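Local coordinates for conjugal transfer protein TRWB (Escherichia coli, PDB 1E9R) that couples DNA to the transfer machinery in bacterial conjugation, probably as a ring-shaped, ATP-driven DNA motor resembling ring helicases and F1-ATPase, at residues 113-117 with 118-122; 124-127 with 128-131; 218-221 with 222-225; 272-276 with 277-281. All blocks are in the same frame, centred on the assembly; numbering follows the deposited sequence.

Contact 1: 113-117 with 118-122; sequences KGWSF and FNEIR
The F117 ring overlaps the ring of its neighbour F118 in a face-to-face stack. The centroids lie 4.8 Å apart and the planes are 22° from parallel. F117 reaches this place because its CG stands between its own backbone N and carbonyl carbon (chi1 79°). The other ring turns its edge to S116 OG, which lies in the ring plane. The same hydroxyl oxygen takes a weak bond from F118 N. I121 CD1 comes obliquely to the F117 ring, 4.4 Å from F117 CD2.

The segments lie in the loop between strand 103-105 and helix 126-134, and the backbone here makes a short 3-10 turn. N119 N bonds to S116 O at 3.0 Å, and E120 N bonds to F117 O. Both donors sit above the plane of the carbonyl they meet.

W115 and E120 are joined by a hydrogen bond. W115 NE1 gives its hydrogen to E120 OE2 at 2.8 Å, with an N-H...O angle of 157°. The carboxylate is met on its anti side and lies at the edge of the indole. E120 OE2 also accepts from I231 N, and E120 OE1 bonds to S230 OG. The N119 amide stands almost upright to the indole plane, and its ND2 bonds to F229 O and G227 O. M169 of helix 169-178 and A158 of helix 141-163 pack on the phenylalanines.

A leucine in place of W115 would probably leave E120 OE2 without its indole donor and open a gap beside W262. E120 is buried, and donors at both carboxylate oxygens probably stabilise its negative charge.

Contact 2: 124-127 with 128-131; sequences DYDW and QRYA
D126 OD1 meets the R129 guanidinium at its edge, in plane, and Y130 OH lies over the centre of one guanidinium face. The Y125 ring carries D126 OD1 over one face, near the rim. The Y125 ring plane is 19° from the R129 guanidinium plane. The Y130 ring has D126 CB at its edge.

These residues lie at the N-terminal part of helix 126-134, with side chains meeting at i to i+3 and i to i+4 spacing. D126 and R129 form a salt bridge through OD1 and NH1, 3.0 Å apart. The carboxylate is met on its syn side, 30° out of plane. R129 can lie alongside D126 because its chain is extended from CG to NE. D126 OD2 pairs with R232 and accepts from the backbone N of R122 and N123, so both carboxylate oxygens are engaged.

Y130 N bonds to D126 O at 3.0 Å, while R129 N to Y125 O is weak. R129 NH2 reaches T268 O, Y130 OH bonds to S269, and Q128 OE1 to R155. Y125 OH bonds to D250 of a neighbouring subunit, so this part of the chain takes part in the contact between subunits. A water donates to D124 O at 3.1 Å and accepts from Q128 N at 2.8 Å.

Contact 3: 218-221 with 222-225; sequences LPEH and VTMP
Backbone hydrogen bonds carry most of the contact between L218-H221 and V222-P225, which span the short helix 219-223 and the residues flanking it. V222 N is shared between two carbonyls. V222 N lies 3.1 Å from L218 O, nearly in line with that C=O bond, and 2.8 Å from P219 O, well above the plane of the second carbonyl. P219 O also accepts from T223 N at 3.2 Å, this time in the carbonyl plane. L218 O takes a second bond, from H221 N. The turn therefore mixes i to i+3 and i to i+4 bonds, and both of these oxygens are gripped twice.

Side-chain polar contacts are slight. T223 OG1 gives a weak hydrogen bond to E220 O, 3.4 Å away. Its position between the backbone N and the carbonyl carbon (chi1 65°) turns it back toward the preceding turn. The E220 carboxylate has its stronger partner in Y108, whose OH bonds to E220 OE1.

Side-chain carbons also pack against backbone carbonyl oxygens. V222 CG2 lies 3.5 Å from L218 O. M224 CB packs against E220 O at 3.3 Å, where the chain leaves the helix.

The short helix follows directly on helix 201-217. L218 and V222 pack on F173 of helix 169-178. H221 and M224 lie on L258 of helix 252-269, and L218 and H221 also touch V134 of helix 126-134. P225 then pairs through its backbone with W115, joining this turn to the loop that follows strand 103-105.

Contact 4: 272-276 with 277-281; sequences SLPEE and PKRRL
The R279 side chain reaches back to P274 and gives two hydrogens to P274 O, one bond weak. R279 NH2 lies 2.7 Å from P274 O with a nearly straight bond of 163°, in both the carbonyl and the guanidinium planes. R279 NH1 adds the weak bond of 3.2 Å to P274 O, so one backbone oxygen takes both terminal nitrogens.

The contact lies in an exposed loop between helix 252-269 and strand 281-285. A type I beta turn from E276 to R279 sets it up. R279 N bonds to E276 O at 3.0 Å, from above the carbonyl plane. The side chain leaves with CG opposite the backbone N (chi1 -173°) and bends at chi3 (-68°), which brings the guanidinium to P274.

Carbon covers both faces of that group. L273 CD1 lies on one, 3.7 Å from R279 NE. E276 CB and CG lie on the opposite face, with E276 CG 3.2 Å from R279 NH2. E275 OE2 has its salt bridge with K306.

A serine at R279 would probably leave P274 O without its two side-chain donors and open a gap between L273 and E276. E275 OE1 stays 5.4 Å from R279 NH1 and E276 OE2 5.0 Å from R279 NH2, so the arginine charge is probably steadied by the carbonyl dipole and only loosely by these acids.

The four contacts follow one another along the chain, all within the DNA-binding domain of the coupling protein, a P-loop NTPase relative. Contacts 1 and 2 lie 12 Å apart between centres and touch: the loop after strand 103-105 packs on helix 126-134 through I121 and W127. Contact 3 is also 12 Å from contact 1, joined by W115 and P225. Contact 1 thus bridges contacts 2 and 3, which do not touch each other and whose centres are 19 Å apart. Contact 4, in the loop before strand 281-285 of the large mixed sheet, is about 31 Å from contact 3 between centres, but S272 meets R129 of contact 2. There D250 of a neighbouring subunit bonds to both Y125 and S272, linking contacts 2 and 4 to the hexamer.

Contact 1: 113-117 with 118-122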
loop_
_atom_site.group_PDB
_atom_site.type_symbol
_atom_site.label_atom_id
_atom_site.label_comp_id
_atom_site.label_asym_id
_atom_site.label_seq_id
_atom_site.Cartn_x
_atom_site.Cartn_y
_atom_site.Cartn_z
ATOM N N LYS B 113 40.829 -11.301 -19.435
ATOM C CA LYS B 113 40.680 -12.175 -20.592
ATOM C C LYS B 113 39.749 -11.420 -21.545
ATOM O O LYS B 113 39.088 -10.453 -21.135
ATOM C CB LYS B 113 40.024 -13.494 -20.188
ATOM C CG LYS B 113 40.722 -14.221 -19.056
ATOM C CD LYS B 113 41.999 -14.894 -19.508
ATOM C CE LYS B 113 41.718 -15.938 -20.574
ATOM N NZ LYS B 113 42.970 -16.624 -21.013
ATOM N N GLY B 114 39.705 -11.843 -22.807
ATOM C CA GLY B 114 38.832 -11.195 -23.777
ATOM C C GLY B 114 37.490 -11.889 -23.717
ATOM O O GLY B 114 37.457 -13.112 -23.583
ATOM N N TRP B 115 36.386 -11.147 -23.827
ATOM C CA TRP B 115 35.074 -11.783 -23.720
ATOM C C TRP B 115 33.897 -10.954 -24.227
ATOM O O TRP B 115 33.964 -9.725 -24.284
ATOM C CB TRP B 115 34.828 -12.140 -22.243
ATOM C CG TRP B 115 33.477 -12.751 -21.940
ATOM C CD1 TRP B 115 33.162 -14.081 -21.908
ATOM C CD2 TRP B 115 32.272 -12.045 -21.612
ATOM N NE1 TRP B 115 31.838 -14.249 -21.574
ATOM C CE2 TRP B 115 31.268 -13.015 -21.389
ATOM C CE3 TRP B 115 31.941 -10.685 -21.487
ATOM C CZ2 TRP B 115 29.954 -12.669 -21.044
ATOM C CZ3 TRP B 115 30.636 -10.342 -21.148
ATOM C CH2 TRP B 115 29.660 -11.334 -20.929
ATOM N N SER B 116 32.820 -11.654 -24.583
ATOM C CA SER B 116 31.562 -11.047 -25.031
ATOM C C SER B 116 30.588 -12.183 -24.801
ATOM O O SER B 116 30.986 -13.340 -24.883
ATOM C CB SER B 116 31.578 -10.705 -26.520
ATOM O OG SER B 116 31.165 -11.819 -27.305
ATOM N N PHE B 117 29.325 -11.881 -24.531
ATOM C CA PHE B 117 28.384 -12.953 -24.279
ATOM C C PHE B 117 28.260 -13.920 -25.449
ATOM O O PHE B 117 27.764 -15.032 -25.282
ATOM C CB PHE B 117 27.008 -12.404 -23.879
ATOM C CG PHE B 117 26.178 -11.909 -25.025
ATOM C CD1 PHE B 117 26.351 -10.634 -25.529
ATOM C CD2 PHE B 117 25.202 -12.721 -25.587
ATOM C CE1 PHE B 117 25.559 -10.175 -26.580
ATOM C CE2 PHE B 117 24.411 -12.272 -26.635
ATOM C CZ PHE B 117 24.590 -10.997 -27.131
ATOM N N PHE B 118 28.724 -13.518 -26.627
ATOM C CA PHE B 118 28.652 -14.407 -27.784
ATOM C C PHE B 118 29.375 -15.725 -27.499
ATOM O O PHE B 118 28.966 -16.789 -27.969
ATOM C CB PHE B 118 29.280 -13.755 -29.026
ATOM C CG PHE B 118 28.374 -12.791 -29.739
ATOM C CD1 PHE B 118 27.355 -13.256 -30.559
ATOM C CD2 PHE B 118 28.534 -11.417 -29.589
ATOM C CE1 PHE B 118 26.498 -12.364 -31.227
ATOM C CE2 PHE B 118 27.685 -10.514 -30.252
ATOM C CZ PHE B 118 26.664 -10.992 -31.074
ATOM N N ASN B 119 30.446 -15.640 -26.716
ATOM C CA ASN B 119 31.258 -16.804 -26.377
ATOM C C ASN B 119 30.545 -17.879 -25.565
ATOM O O ASN B 119 31.092 -18.971 -25.390
ATOM C CB ASN B 119 32.512 -16.378 -25.599
ATOM C CG ASN B 119 33.320 -15.304 -26.319
ATOM O OD1 ASN B 119 33.217 -15.139 -27.532
ATOM N ND2 ASN B 119 34.144 -14.577 -25.566
ATOM N N GLU B 120 29.341 -17.588 -25.069
ATOM C CA GLU B 120 28.621 -18.559 -24.246
ATOM C C GLU B 120 27.495 -19.262 -24.979
ATOM O O GLU B 120 26.837 -20.149 -24.430
ATOM C CB GLU B 120 28.052 -17.879 -23.004
ATOM C CG GLU B 120 29.016 -16.949 -22.278
ATOM C CD GLU B 120 30.286 -17.633 -21.792
ATOM O OE1 GLU B 120 30.387 -18.872 -21.864
ATOM O OE2 GLU B 120 31.190 -16.919 -21.321
ATOM N N ILE B 121 27.273 -18.880 -26.226
ATOM C CA ILE B 121 26.197 -19.483 -26.985
ATOM C C ILE B 121 26.600 -20.848 -27.522
ATOM O O ILE B 121 27.575 -20.966 -28.265
ATOM C CB ILE B 121 25.783 -18.563 -28.158
ATOM C CG1 ILE B 121 25.577 -17.129 -27.652
ATOM C CG2 ILE B 121 24.507 -19.086 -28.814
ATOM C CD1 ILE B 121 24.436 -16.964 -26.666
ATOM N N ARG B 122 25.868 -21.885 -27.124
ATOM C CA ARG B 122 26.137 -23.236 -27.614
ATOM C C ARG B 122 24.926 -23.670 -28.438
ATOM O O ARG B 122 25.056 -24.039 -29.601
ATOM C CB ARG B 122 26.321 -24.231 -26.465
ATOM C CG ARG B 122 27.418 -23.911 -25.468
ATOM C CD ARG B 122 28.792 -24.228 -25.983
ATOM N NE ARG B 122 29.793 -24.071 -24.930
ATOM C CZ ARG B 122 29.964 -24.911 -23.911
ATOM N NH1 ARG B 122 29.196 -25.986 -23.793
ATOM N NH2 ARG B 122 30.919 -24.683 -23.015
#

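Contact 2: 124-127 with 128-131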
loop_
_atom_site.group_PDB
_atom_site.type_symbol
_atom_site.label_atom_id
_atom_site.label_comp_id
_atom_site.label_asym_id
_atom_site.label_seq_id
_atom_site.Cartn_x
_atom_site.Cartn_y
_atom_site.Cartn_z
ATOM N N ASP B 124 20.542 -23.045 -29.513
ATOM C CA ASP B 124 19.604 -21.980 -29.828
ATOM C C ASP B 124 18.957 -21.373 -28.592
ATOM O O ASP B 124 18.711 -20.176 -28.549
ATOM C CB ASP B 124 18.514 -22.493 -30.769
ATOM C CG ASP B 124 17.572 -21.386 -31.229
ATOM O OD1 ASP B 124 18.067 -20.285 -31.580
ATOM O OD2 ASP B 124 16.339 -21.622 -31.248
ATOM N N TYR B 125 18.684 -22.187 -27.582
ATOM C CA TYR B 125 18.049 -21.665 -26.380
ATOM C C TYR B 125 18.981 -20.825 -25.502
ATOM O O TYR B 125 18.541 -20.236 -24.511
ATOM C CB TYR B 125 17.429 -22.813 -25.564
ATOM C CG TYR B 125 18.401 -23.641 -24.739
ATOM C CD1 TYR B 125 18.786 -23.234 -23.449
ATOM C CD2 TYR B 125 18.926 -24.841 -25.241
ATOM C CE1 TYR B 125 19.679 -24.009 -22.674
ATOM C CE2 TYR B 125 19.817 -25.621 -24.479
ATOM C CZ TYR B 125 20.189 -25.201 -23.198
ATOM O OH TYR B 125 21.076 -25.965 -22.462
ATOM N N ASP B 126 20.262 -20.752 -25.865
ATOM C CA ASP B 126 21.213 -19.966 -25.083
ATOM C C ASP B 126 21.092 -18.477 -25.339
ATOM O O ASP B 126 21.594 -17.675 -24.557
ATOM C CB ASP B 126 22.653 -20.388 -25.361
ATOM C CG ASP B 126 22.971 -21.740 -24.806
ATOM O OD1 ASP B 126 22.359 -22.113 -23.788
ATOM O OD2 ASP B 126 23.841 -22.427 -25.374
ATOM N N TRP B 127 20.439 -18.096 -26.433
ATOM C CA TRP B 127 20.293 -16.680 -26.725
ATOM C C TRP B 127 19.443 -15.984 -25.670
ATOM O O TRP B 127 19.835 -14.936 -25.149
ATOM C CB TRP B 127 19.692 -16.463 -28.113
ATOM C CG TRP B 127 20.627 -16.835 -29.233
ATOM C CD1 TRP B 127 20.520 -17.908 -30.064
ATOM C CD2 TRP B 127 21.822 -16.144 -29.627
ATOM N NE1 TRP B 127 21.569 -17.933 -30.951
ATOM C CE2 TRP B 127 22.383 -16.860 -30.702
ATOM C CE3 TRP B 127 22.471 -14.989 -29.172
ATOM C CZ2 TRP B 127 23.565 -16.461 -31.331
ATOM C CZ3 TRP B 127 23.647 -14.593 -29.800
ATOM C CH2 TRP B 127 24.180 -15.329 -30.868
ATOM N N GLN B 128 18.286 -16.557 -25.345
ATOM C CA GLN B 128 17.429 -15.956 -24.325
ATOM C C GLN B 128 18.074 -16.127 -22.948
ATOM O O GLN B 128 18.038 -15.243 -22.087
ATOM C CB GLN B 128 16.034 -16.597 -24.331
ATOM C CG GLN B 128 15.162 -16.183 -23.129
ATOM C CD GLN B 128 15.017 -14.642 -22.909
ATOM O OE1 GLN B 128 15.630 -13.816 -23.613
ATOM N NE2 GLN B 128 14.197 -14.267 -21.916
ATOM N N ARG B 129 18.675 -17.287 -22.768
ATOM C CA ARG B 129 19.346 -17.636 -21.541
ATOM C C ARG B 129 20.364 -16.571 -21.118
ATOM O O ARG B 129 20.389 -16.142 -19.967
ATOM C CB ARG B 129 20.029 -18.979 -21.763
ATOM C CG ARG B 129 20.490 -19.671 -20.534
ATOM C CD ARG B 129 21.018 -21.036 -20.897
ATOM N NE ARG B 129 21.678 -21.643 -19.750
ATOM C CZ ARG B 129 22.539 -22.648 -19.825
ATOM N NH1 ARG B 129 22.852 -23.172 -21.004
ATOM N NH2 ARG B 129 23.097 -23.116 -18.716
ATOM N N TYR B 130 21.202 -16.131 -22.050
ATOM C CA TYR B 130 22.215 -15.137 -21.714
ATOM C C TYR B 130 21.771 -13.703 -21.954
ATOM O O TYR B 130 22.445 -12.762 -21.541
ATOM C CB TYR B 130 23.543 -15.453 -22.428
ATOM C CG TYR B 130 24.130 -16.766 -21.952
ATOM C CD1 TYR B 130 24.678 -16.875 -20.677
ATOM C CD2 TYR B 130 24.020 -17.929 -22.717
ATOM C CE1 TYR B 130 25.089 -18.113 -20.164
ATOM C CE2 TYR B 130 24.431 -19.173 -22.210
ATOM C CZ TYR B 130 24.960 -19.254 -20.935
ATOM O OH TYR B 130 25.334 -20.470 -20.413
ATOM N N ALA B 131 20.630 -13.535 -22.614
ATOM C CA ALA B 131 20.081 -12.199 -22.821
ATOM C C ALA B 131 19.606 -11.770 -21.418
ATOM O O ALA B 131 19.690 -10.602 -21.032
ATOM C CB ALA B 131 18.909 -12.264 -23.789
HETATM O O HOH W 1 16.853 -18.196 -27.102
#

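Contact 3: 218-221 with 222-225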
loop_
_atom_site.group_PDB
_atom_site.type_symbol
_atom_site.label_atom_id
_atom_site.label_comp_id
_atom_site.label_asym_id
_atom_site.label_seq_id
_atom_site.Cartn_x
_atom_site.Cartn_y
_atom_site.Cartn_z
ATOM N N LEU B 218 24.425 -2.316 -22.529
ATOM C CA LEU B 218 25.530 -2.666 -23.408
ATOM C C LEU B 218 26.865 -1.928 -23.373
ATOM O O LEU B 218 27.909 -2.549 -23.573
ATOM C CB LEU B 218 25.030 -2.686 -24.846
ATOM C CG LEU B 218 23.979 -3.761 -25.119
ATOM C CD1 LEU B 218 23.540 -3.719 -26.581
ATOM C CD2 LEU B 218 24.560 -5.117 -24.778
ATOM N N PRO B 219 26.864 -0.608 -23.125
ATOM C CA PRO B 219 28.127 0.151 -23.091
ATOM C C PRO B 219 29.420 -0.592 -22.682
ATOM O O PRO B 219 30.303 -0.804 -23.516
ATOM C CB PRO B 219 27.789 1.320 -22.172
ATOM C CG PRO B 219 26.360 1.615 -22.572
ATOM C CD PRO B 219 25.742 0.221 -22.644
ATOM N N GLU B 220 29.530 -0.992 -21.415
ATOM C CA GLU B 220 30.723 -1.693 -20.937
ATOM C C GLU B 220 31.007 -3.016 -21.652
ATOM O O GLU B 220 32.140 -3.490 -21.667
ATOM C CB GLU B 220 30.618 -1.931 -19.437
ATOM C CG GLU B 220 30.578 -0.656 -18.618
ATOM C CD GLU B 220 31.728 0.294 -18.941
ATOM O OE1 GLU B 220 32.881 -0.176 -19.067
ATOM O OE2 GLU B 220 31.481 1.513 -19.056
ATOM N N HIS B 221 29.982 -3.615 -22.237
ATOM C CA HIS B 221 30.152 -4.867 -22.962
ATOM C C HIS B 221 30.878 -4.552 -24.261
ATOM O O HIS B 221 31.614 -5.382 -24.800
ATOM C CB HIS B 221 28.786 -5.477 -23.306
ATOM C CG HIS B 221 28.065 -6.067 -22.136
ATOM N ND1 HIS B 221 28.095 -7.413 -21.845
ATOM C CD2 HIS B 221 27.288 -5.494 -21.185
ATOM C CE1 HIS B 221 27.367 -7.648 -20.767
ATOM N NE2 HIS B 221 26.867 -6.500 -20.347
ATOM N N VAL B 222 30.645 -3.344 -24.762
ATOM C CA VAL B 222 31.237 -2.910 -26.014
ATOM C C VAL B 222 32.708 -2.586 -25.833
ATOM O O VAL B 222 33.543 -2.998 -26.633
ATOM C CB VAL B 222 30.511 -1.653 -26.576
ATOM C CG1 VAL B 222 31.151 -1.233 -27.889
ATOM C CG2 VAL B 222 29.028 -1.941 -26.789
ATOM N N THR B 223 33.013 -1.850 -24.771
ATOM C CA THR B 223 34.376 -1.444 -24.474
ATOM C C THR B 223 35.218 -2.563 -23.859
ATOM O O THR B 223 36.431 -2.426 -23.714
ATOM C CB THR B 223 34.374 -0.236 -23.528
ATOM O OG1 THR B 223 33.823 -0.615 -22.260
ATOM C CG2 THR B 223 33.538 0.890 -24.128
ATOM N N MET B 224 34.565 -3.666 -23.505
ATOM C CA MET B 224 35.244 -4.809 -22.915
ATOM C C MET B 224 36.180 -5.424 -23.938
ATOM O O MET B 224 35.766 -5.744 -25.051
ATOM C CB MET B 224 34.231 -5.871 -22.477
ATOM C CG MET B 224 34.485 -6.503 -21.096
ATOM S SD MET B 224 35.795 -7.730 -20.940
ATOM C CE MET B 224 36.399 -7.357 -19.388
ATOM N N PRO B 225 37.464 -5.585 -23.577
ATOM C CA PRO B 225 38.444 -6.177 -24.485
ATOM C C PRO B 225 37.874 -7.472 -25.052
ATOM O O PRO B 225 37.395 -8.323 -24.300
ATOM C CB PRO B 225 39.638 -6.412 -23.571
ATOM C CG PRO B 225 39.564 -5.219 -22.649
ATOM C CD PRO B 225 38.099 -5.169 -22.310
#

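Contact 4: 272-276 with 277-281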
loop_
_atom_site.group_PDB
_atom_site.type_symbol
_atom_site.label_atom_id
_atom_site.label_comp_id
_atom_site.label_asym_id
_atom_site.label_seq_id
_atom_site.Cartn_x
_atom_site.Cartn_y
_atom_site.Cartn_z
ATOM N N SER B 272 24.248 -26.372 -16.447
ATOM C CA SER B 272 24.481 -27.093 -17.691
ATOM C C SER B 272 25.705 -27.992 -17.604
ATOM O O SER B 272 25.968 -28.772 -18.518
ATOM C CB SER B 272 24.657 -26.110 -18.857
ATOM O OG SER B 272 23.420 -25.583 -19.292
ATOM N N LEU B 273 26.455 -27.878 -16.511
ATOM C CA LEU B 273 27.657 -28.686 -16.327
ATOM C C LEU B 273 27.339 -30.166 -16.219
ATOM O O LEU B 273 26.345 -30.554 -15.602
ATOM C CB LEU B 273 28.411 -28.262 -15.067
ATOM C CG LEU B 273 29.101 -26.906 -15.117
ATOM C CD1 LEU B 273 29.768 -26.636 -13.797
ATOM C CD2 LEU B 273 30.117 -26.891 -16.233
ATOM N N PRO B 274 28.185 -31.016 -16.822
ATOM C CA PRO B 274 27.960 -32.461 -16.763
ATOM C C PRO B 274 28.079 -32.946 -15.319
ATOM O O PRO B 274 28.829 -32.378 -14.515
ATOM C CB PRO B 274 29.054 -33.018 -17.670
ATOM C CG PRO B 274 30.163 -32.025 -17.499
ATOM C CD PRO B 274 29.421 -30.708 -17.563
ATOM N N GLU B 275 27.329 -33.991 -14.996
ATOM C CA GLU B 275 27.337 -34.543 -13.653
ATOM C C GLU B 275 28.715 -34.997 -13.162
ATOM O O GLU B 275 29.300 -35.944 -13.691
ATOM C CB GLU B 275 26.334 -35.697 -13.574
ATOM C CG GLU B 275 25.093 -35.352 -12.771
ATOM C CD GLU B 275 25.380 -35.294 -11.279
ATOM O OE1 GLU B 275 26.413 -34.699 -10.890
ATOM O OE2 GLU B 275 24.571 -35.842 -10.496
ATOM N N GLU B 276 29.231 -34.292 -12.155
ATOM C CA GLU B 276 30.524 -34.605 -11.548
ATOM C C GLU B 276 30.373 -34.562 -10.038
ATOM O O GLU B 276 30.515 -33.507 -9.419
ATOM C CB GLU B 276 31.610 -33.602 -11.960
ATOM C CG GLU B 276 32.128 -33.755 -13.384
ATOM C CD GLU B 276 32.422 -35.198 -13.746
ATOM O OE1 GLU B 276 33.016 -35.915 -12.908
ATOM O OE2 GLU B 276 32.062 -35.611 -14.873
ATOM N N PRO B 277 30.085 -35.718 -9.425
ATOM C CA PRO B 277 29.905 -35.839 -7.977
ATOM C C PRO B 277 31.009 -35.215 -7.102
ATOM O O PRO B 277 30.742 -34.803 -5.967
ATOM C CB PRO B 277 29.786 -37.354 -7.777
ATOM C CG PRO B 277 29.115 -37.805 -9.035
ATOM C CD PRO B 277 29.884 -37.025 -10.083
ATOM N N LYS B 278 32.233 -35.123 -7.623
ATOM C CA LYS B 278 33.342 -34.578 -6.838
ATOM C C LYS B 278 33.614 -33.084 -7.030
ATOM O O LYS B 278 34.468 -32.513 -6.345
ATOM C CB LYS B 278 34.632 -35.355 -7.135
ATOM C CG LYS B 278 34.507 -36.879 -7.099
ATOM C CD LYS B 278 35.822 -37.535 -6.669
ATOM C CE LYS B 278 37.038 -36.892 -7.330
ATOM N NZ LYS B 278 38.323 -37.405 -6.772
ATOM N N ARG B 279 32.893 -32.451 -7.952
ATOM C CA ARG B 279 33.087 -31.030 -8.229
ATOM C C ARG B 279 32.651 -30.106 -7.090
ATOM O O ARG B 279 31.557 -30.247 -6.543
ATOM C CB ARG B 279 32.332 -30.642 -9.497
ATOM C CG ARG B 279 32.608 -29.228 -9.959
ATOM C CD ARG B 279 31.592 -28.747 -10.994
ATOM N NE ARG B 279 31.676 -29.431 -12.284
ATOM C CZ ARG B 279 30.762 -30.281 -12.750
ATOM N NH1 ARG B 279 29.680 -30.569 -12.036
ATOM N NH2 ARG B 279 30.925 -30.841 -13.940
ATOM N N ARG B 280 33.525 -29.167 -6.737
ATOM C CA ARG B 280 33.243 -28.181 -5.691
ATOM C C ARG B 280 33.599 -26.798 -6.235
ATOM O O ARG B 280 34.778 -26.506 -6.478
ATOM C CB ARG B 280 34.075 -28.435 -4.431
ATOM C CG ARG B 280 33.706 -29.659 -3.621
ATOM C CD ARG B 280 34.099 -29.416 -2.171
ATOM N NE ARG B 280 35.265 -30.160 -1.687
ATOM C CZ ARG B 280 36.434 -30.282 -2.317
ATOM N NH1 ARG B 280 36.629 -29.744 -3.511
ATOM N NH2 ARG B 280 37.413 -30.976 -1.757
ATOM N N LEU B 281 32.585 -25.953 -6.424
ATOM C CA LEU B 281 32.800 -24.608 -6.949
ATOM C C LEU B 281 32.173 -23.532 -6.063
ATOM O O LEU B 281 30.967 -23.542 -5.811
ATOM C CB LEU B 281 32.215 -24.501 -8.360
ATOM C CG LEU B 281 32.735 -23.437 -9.349
ATOM C CD1 LEU B 281 31.545 -22.749 -9.999
ATOM C CD2 LEU B 281 33.607 -22.406 -8.661
#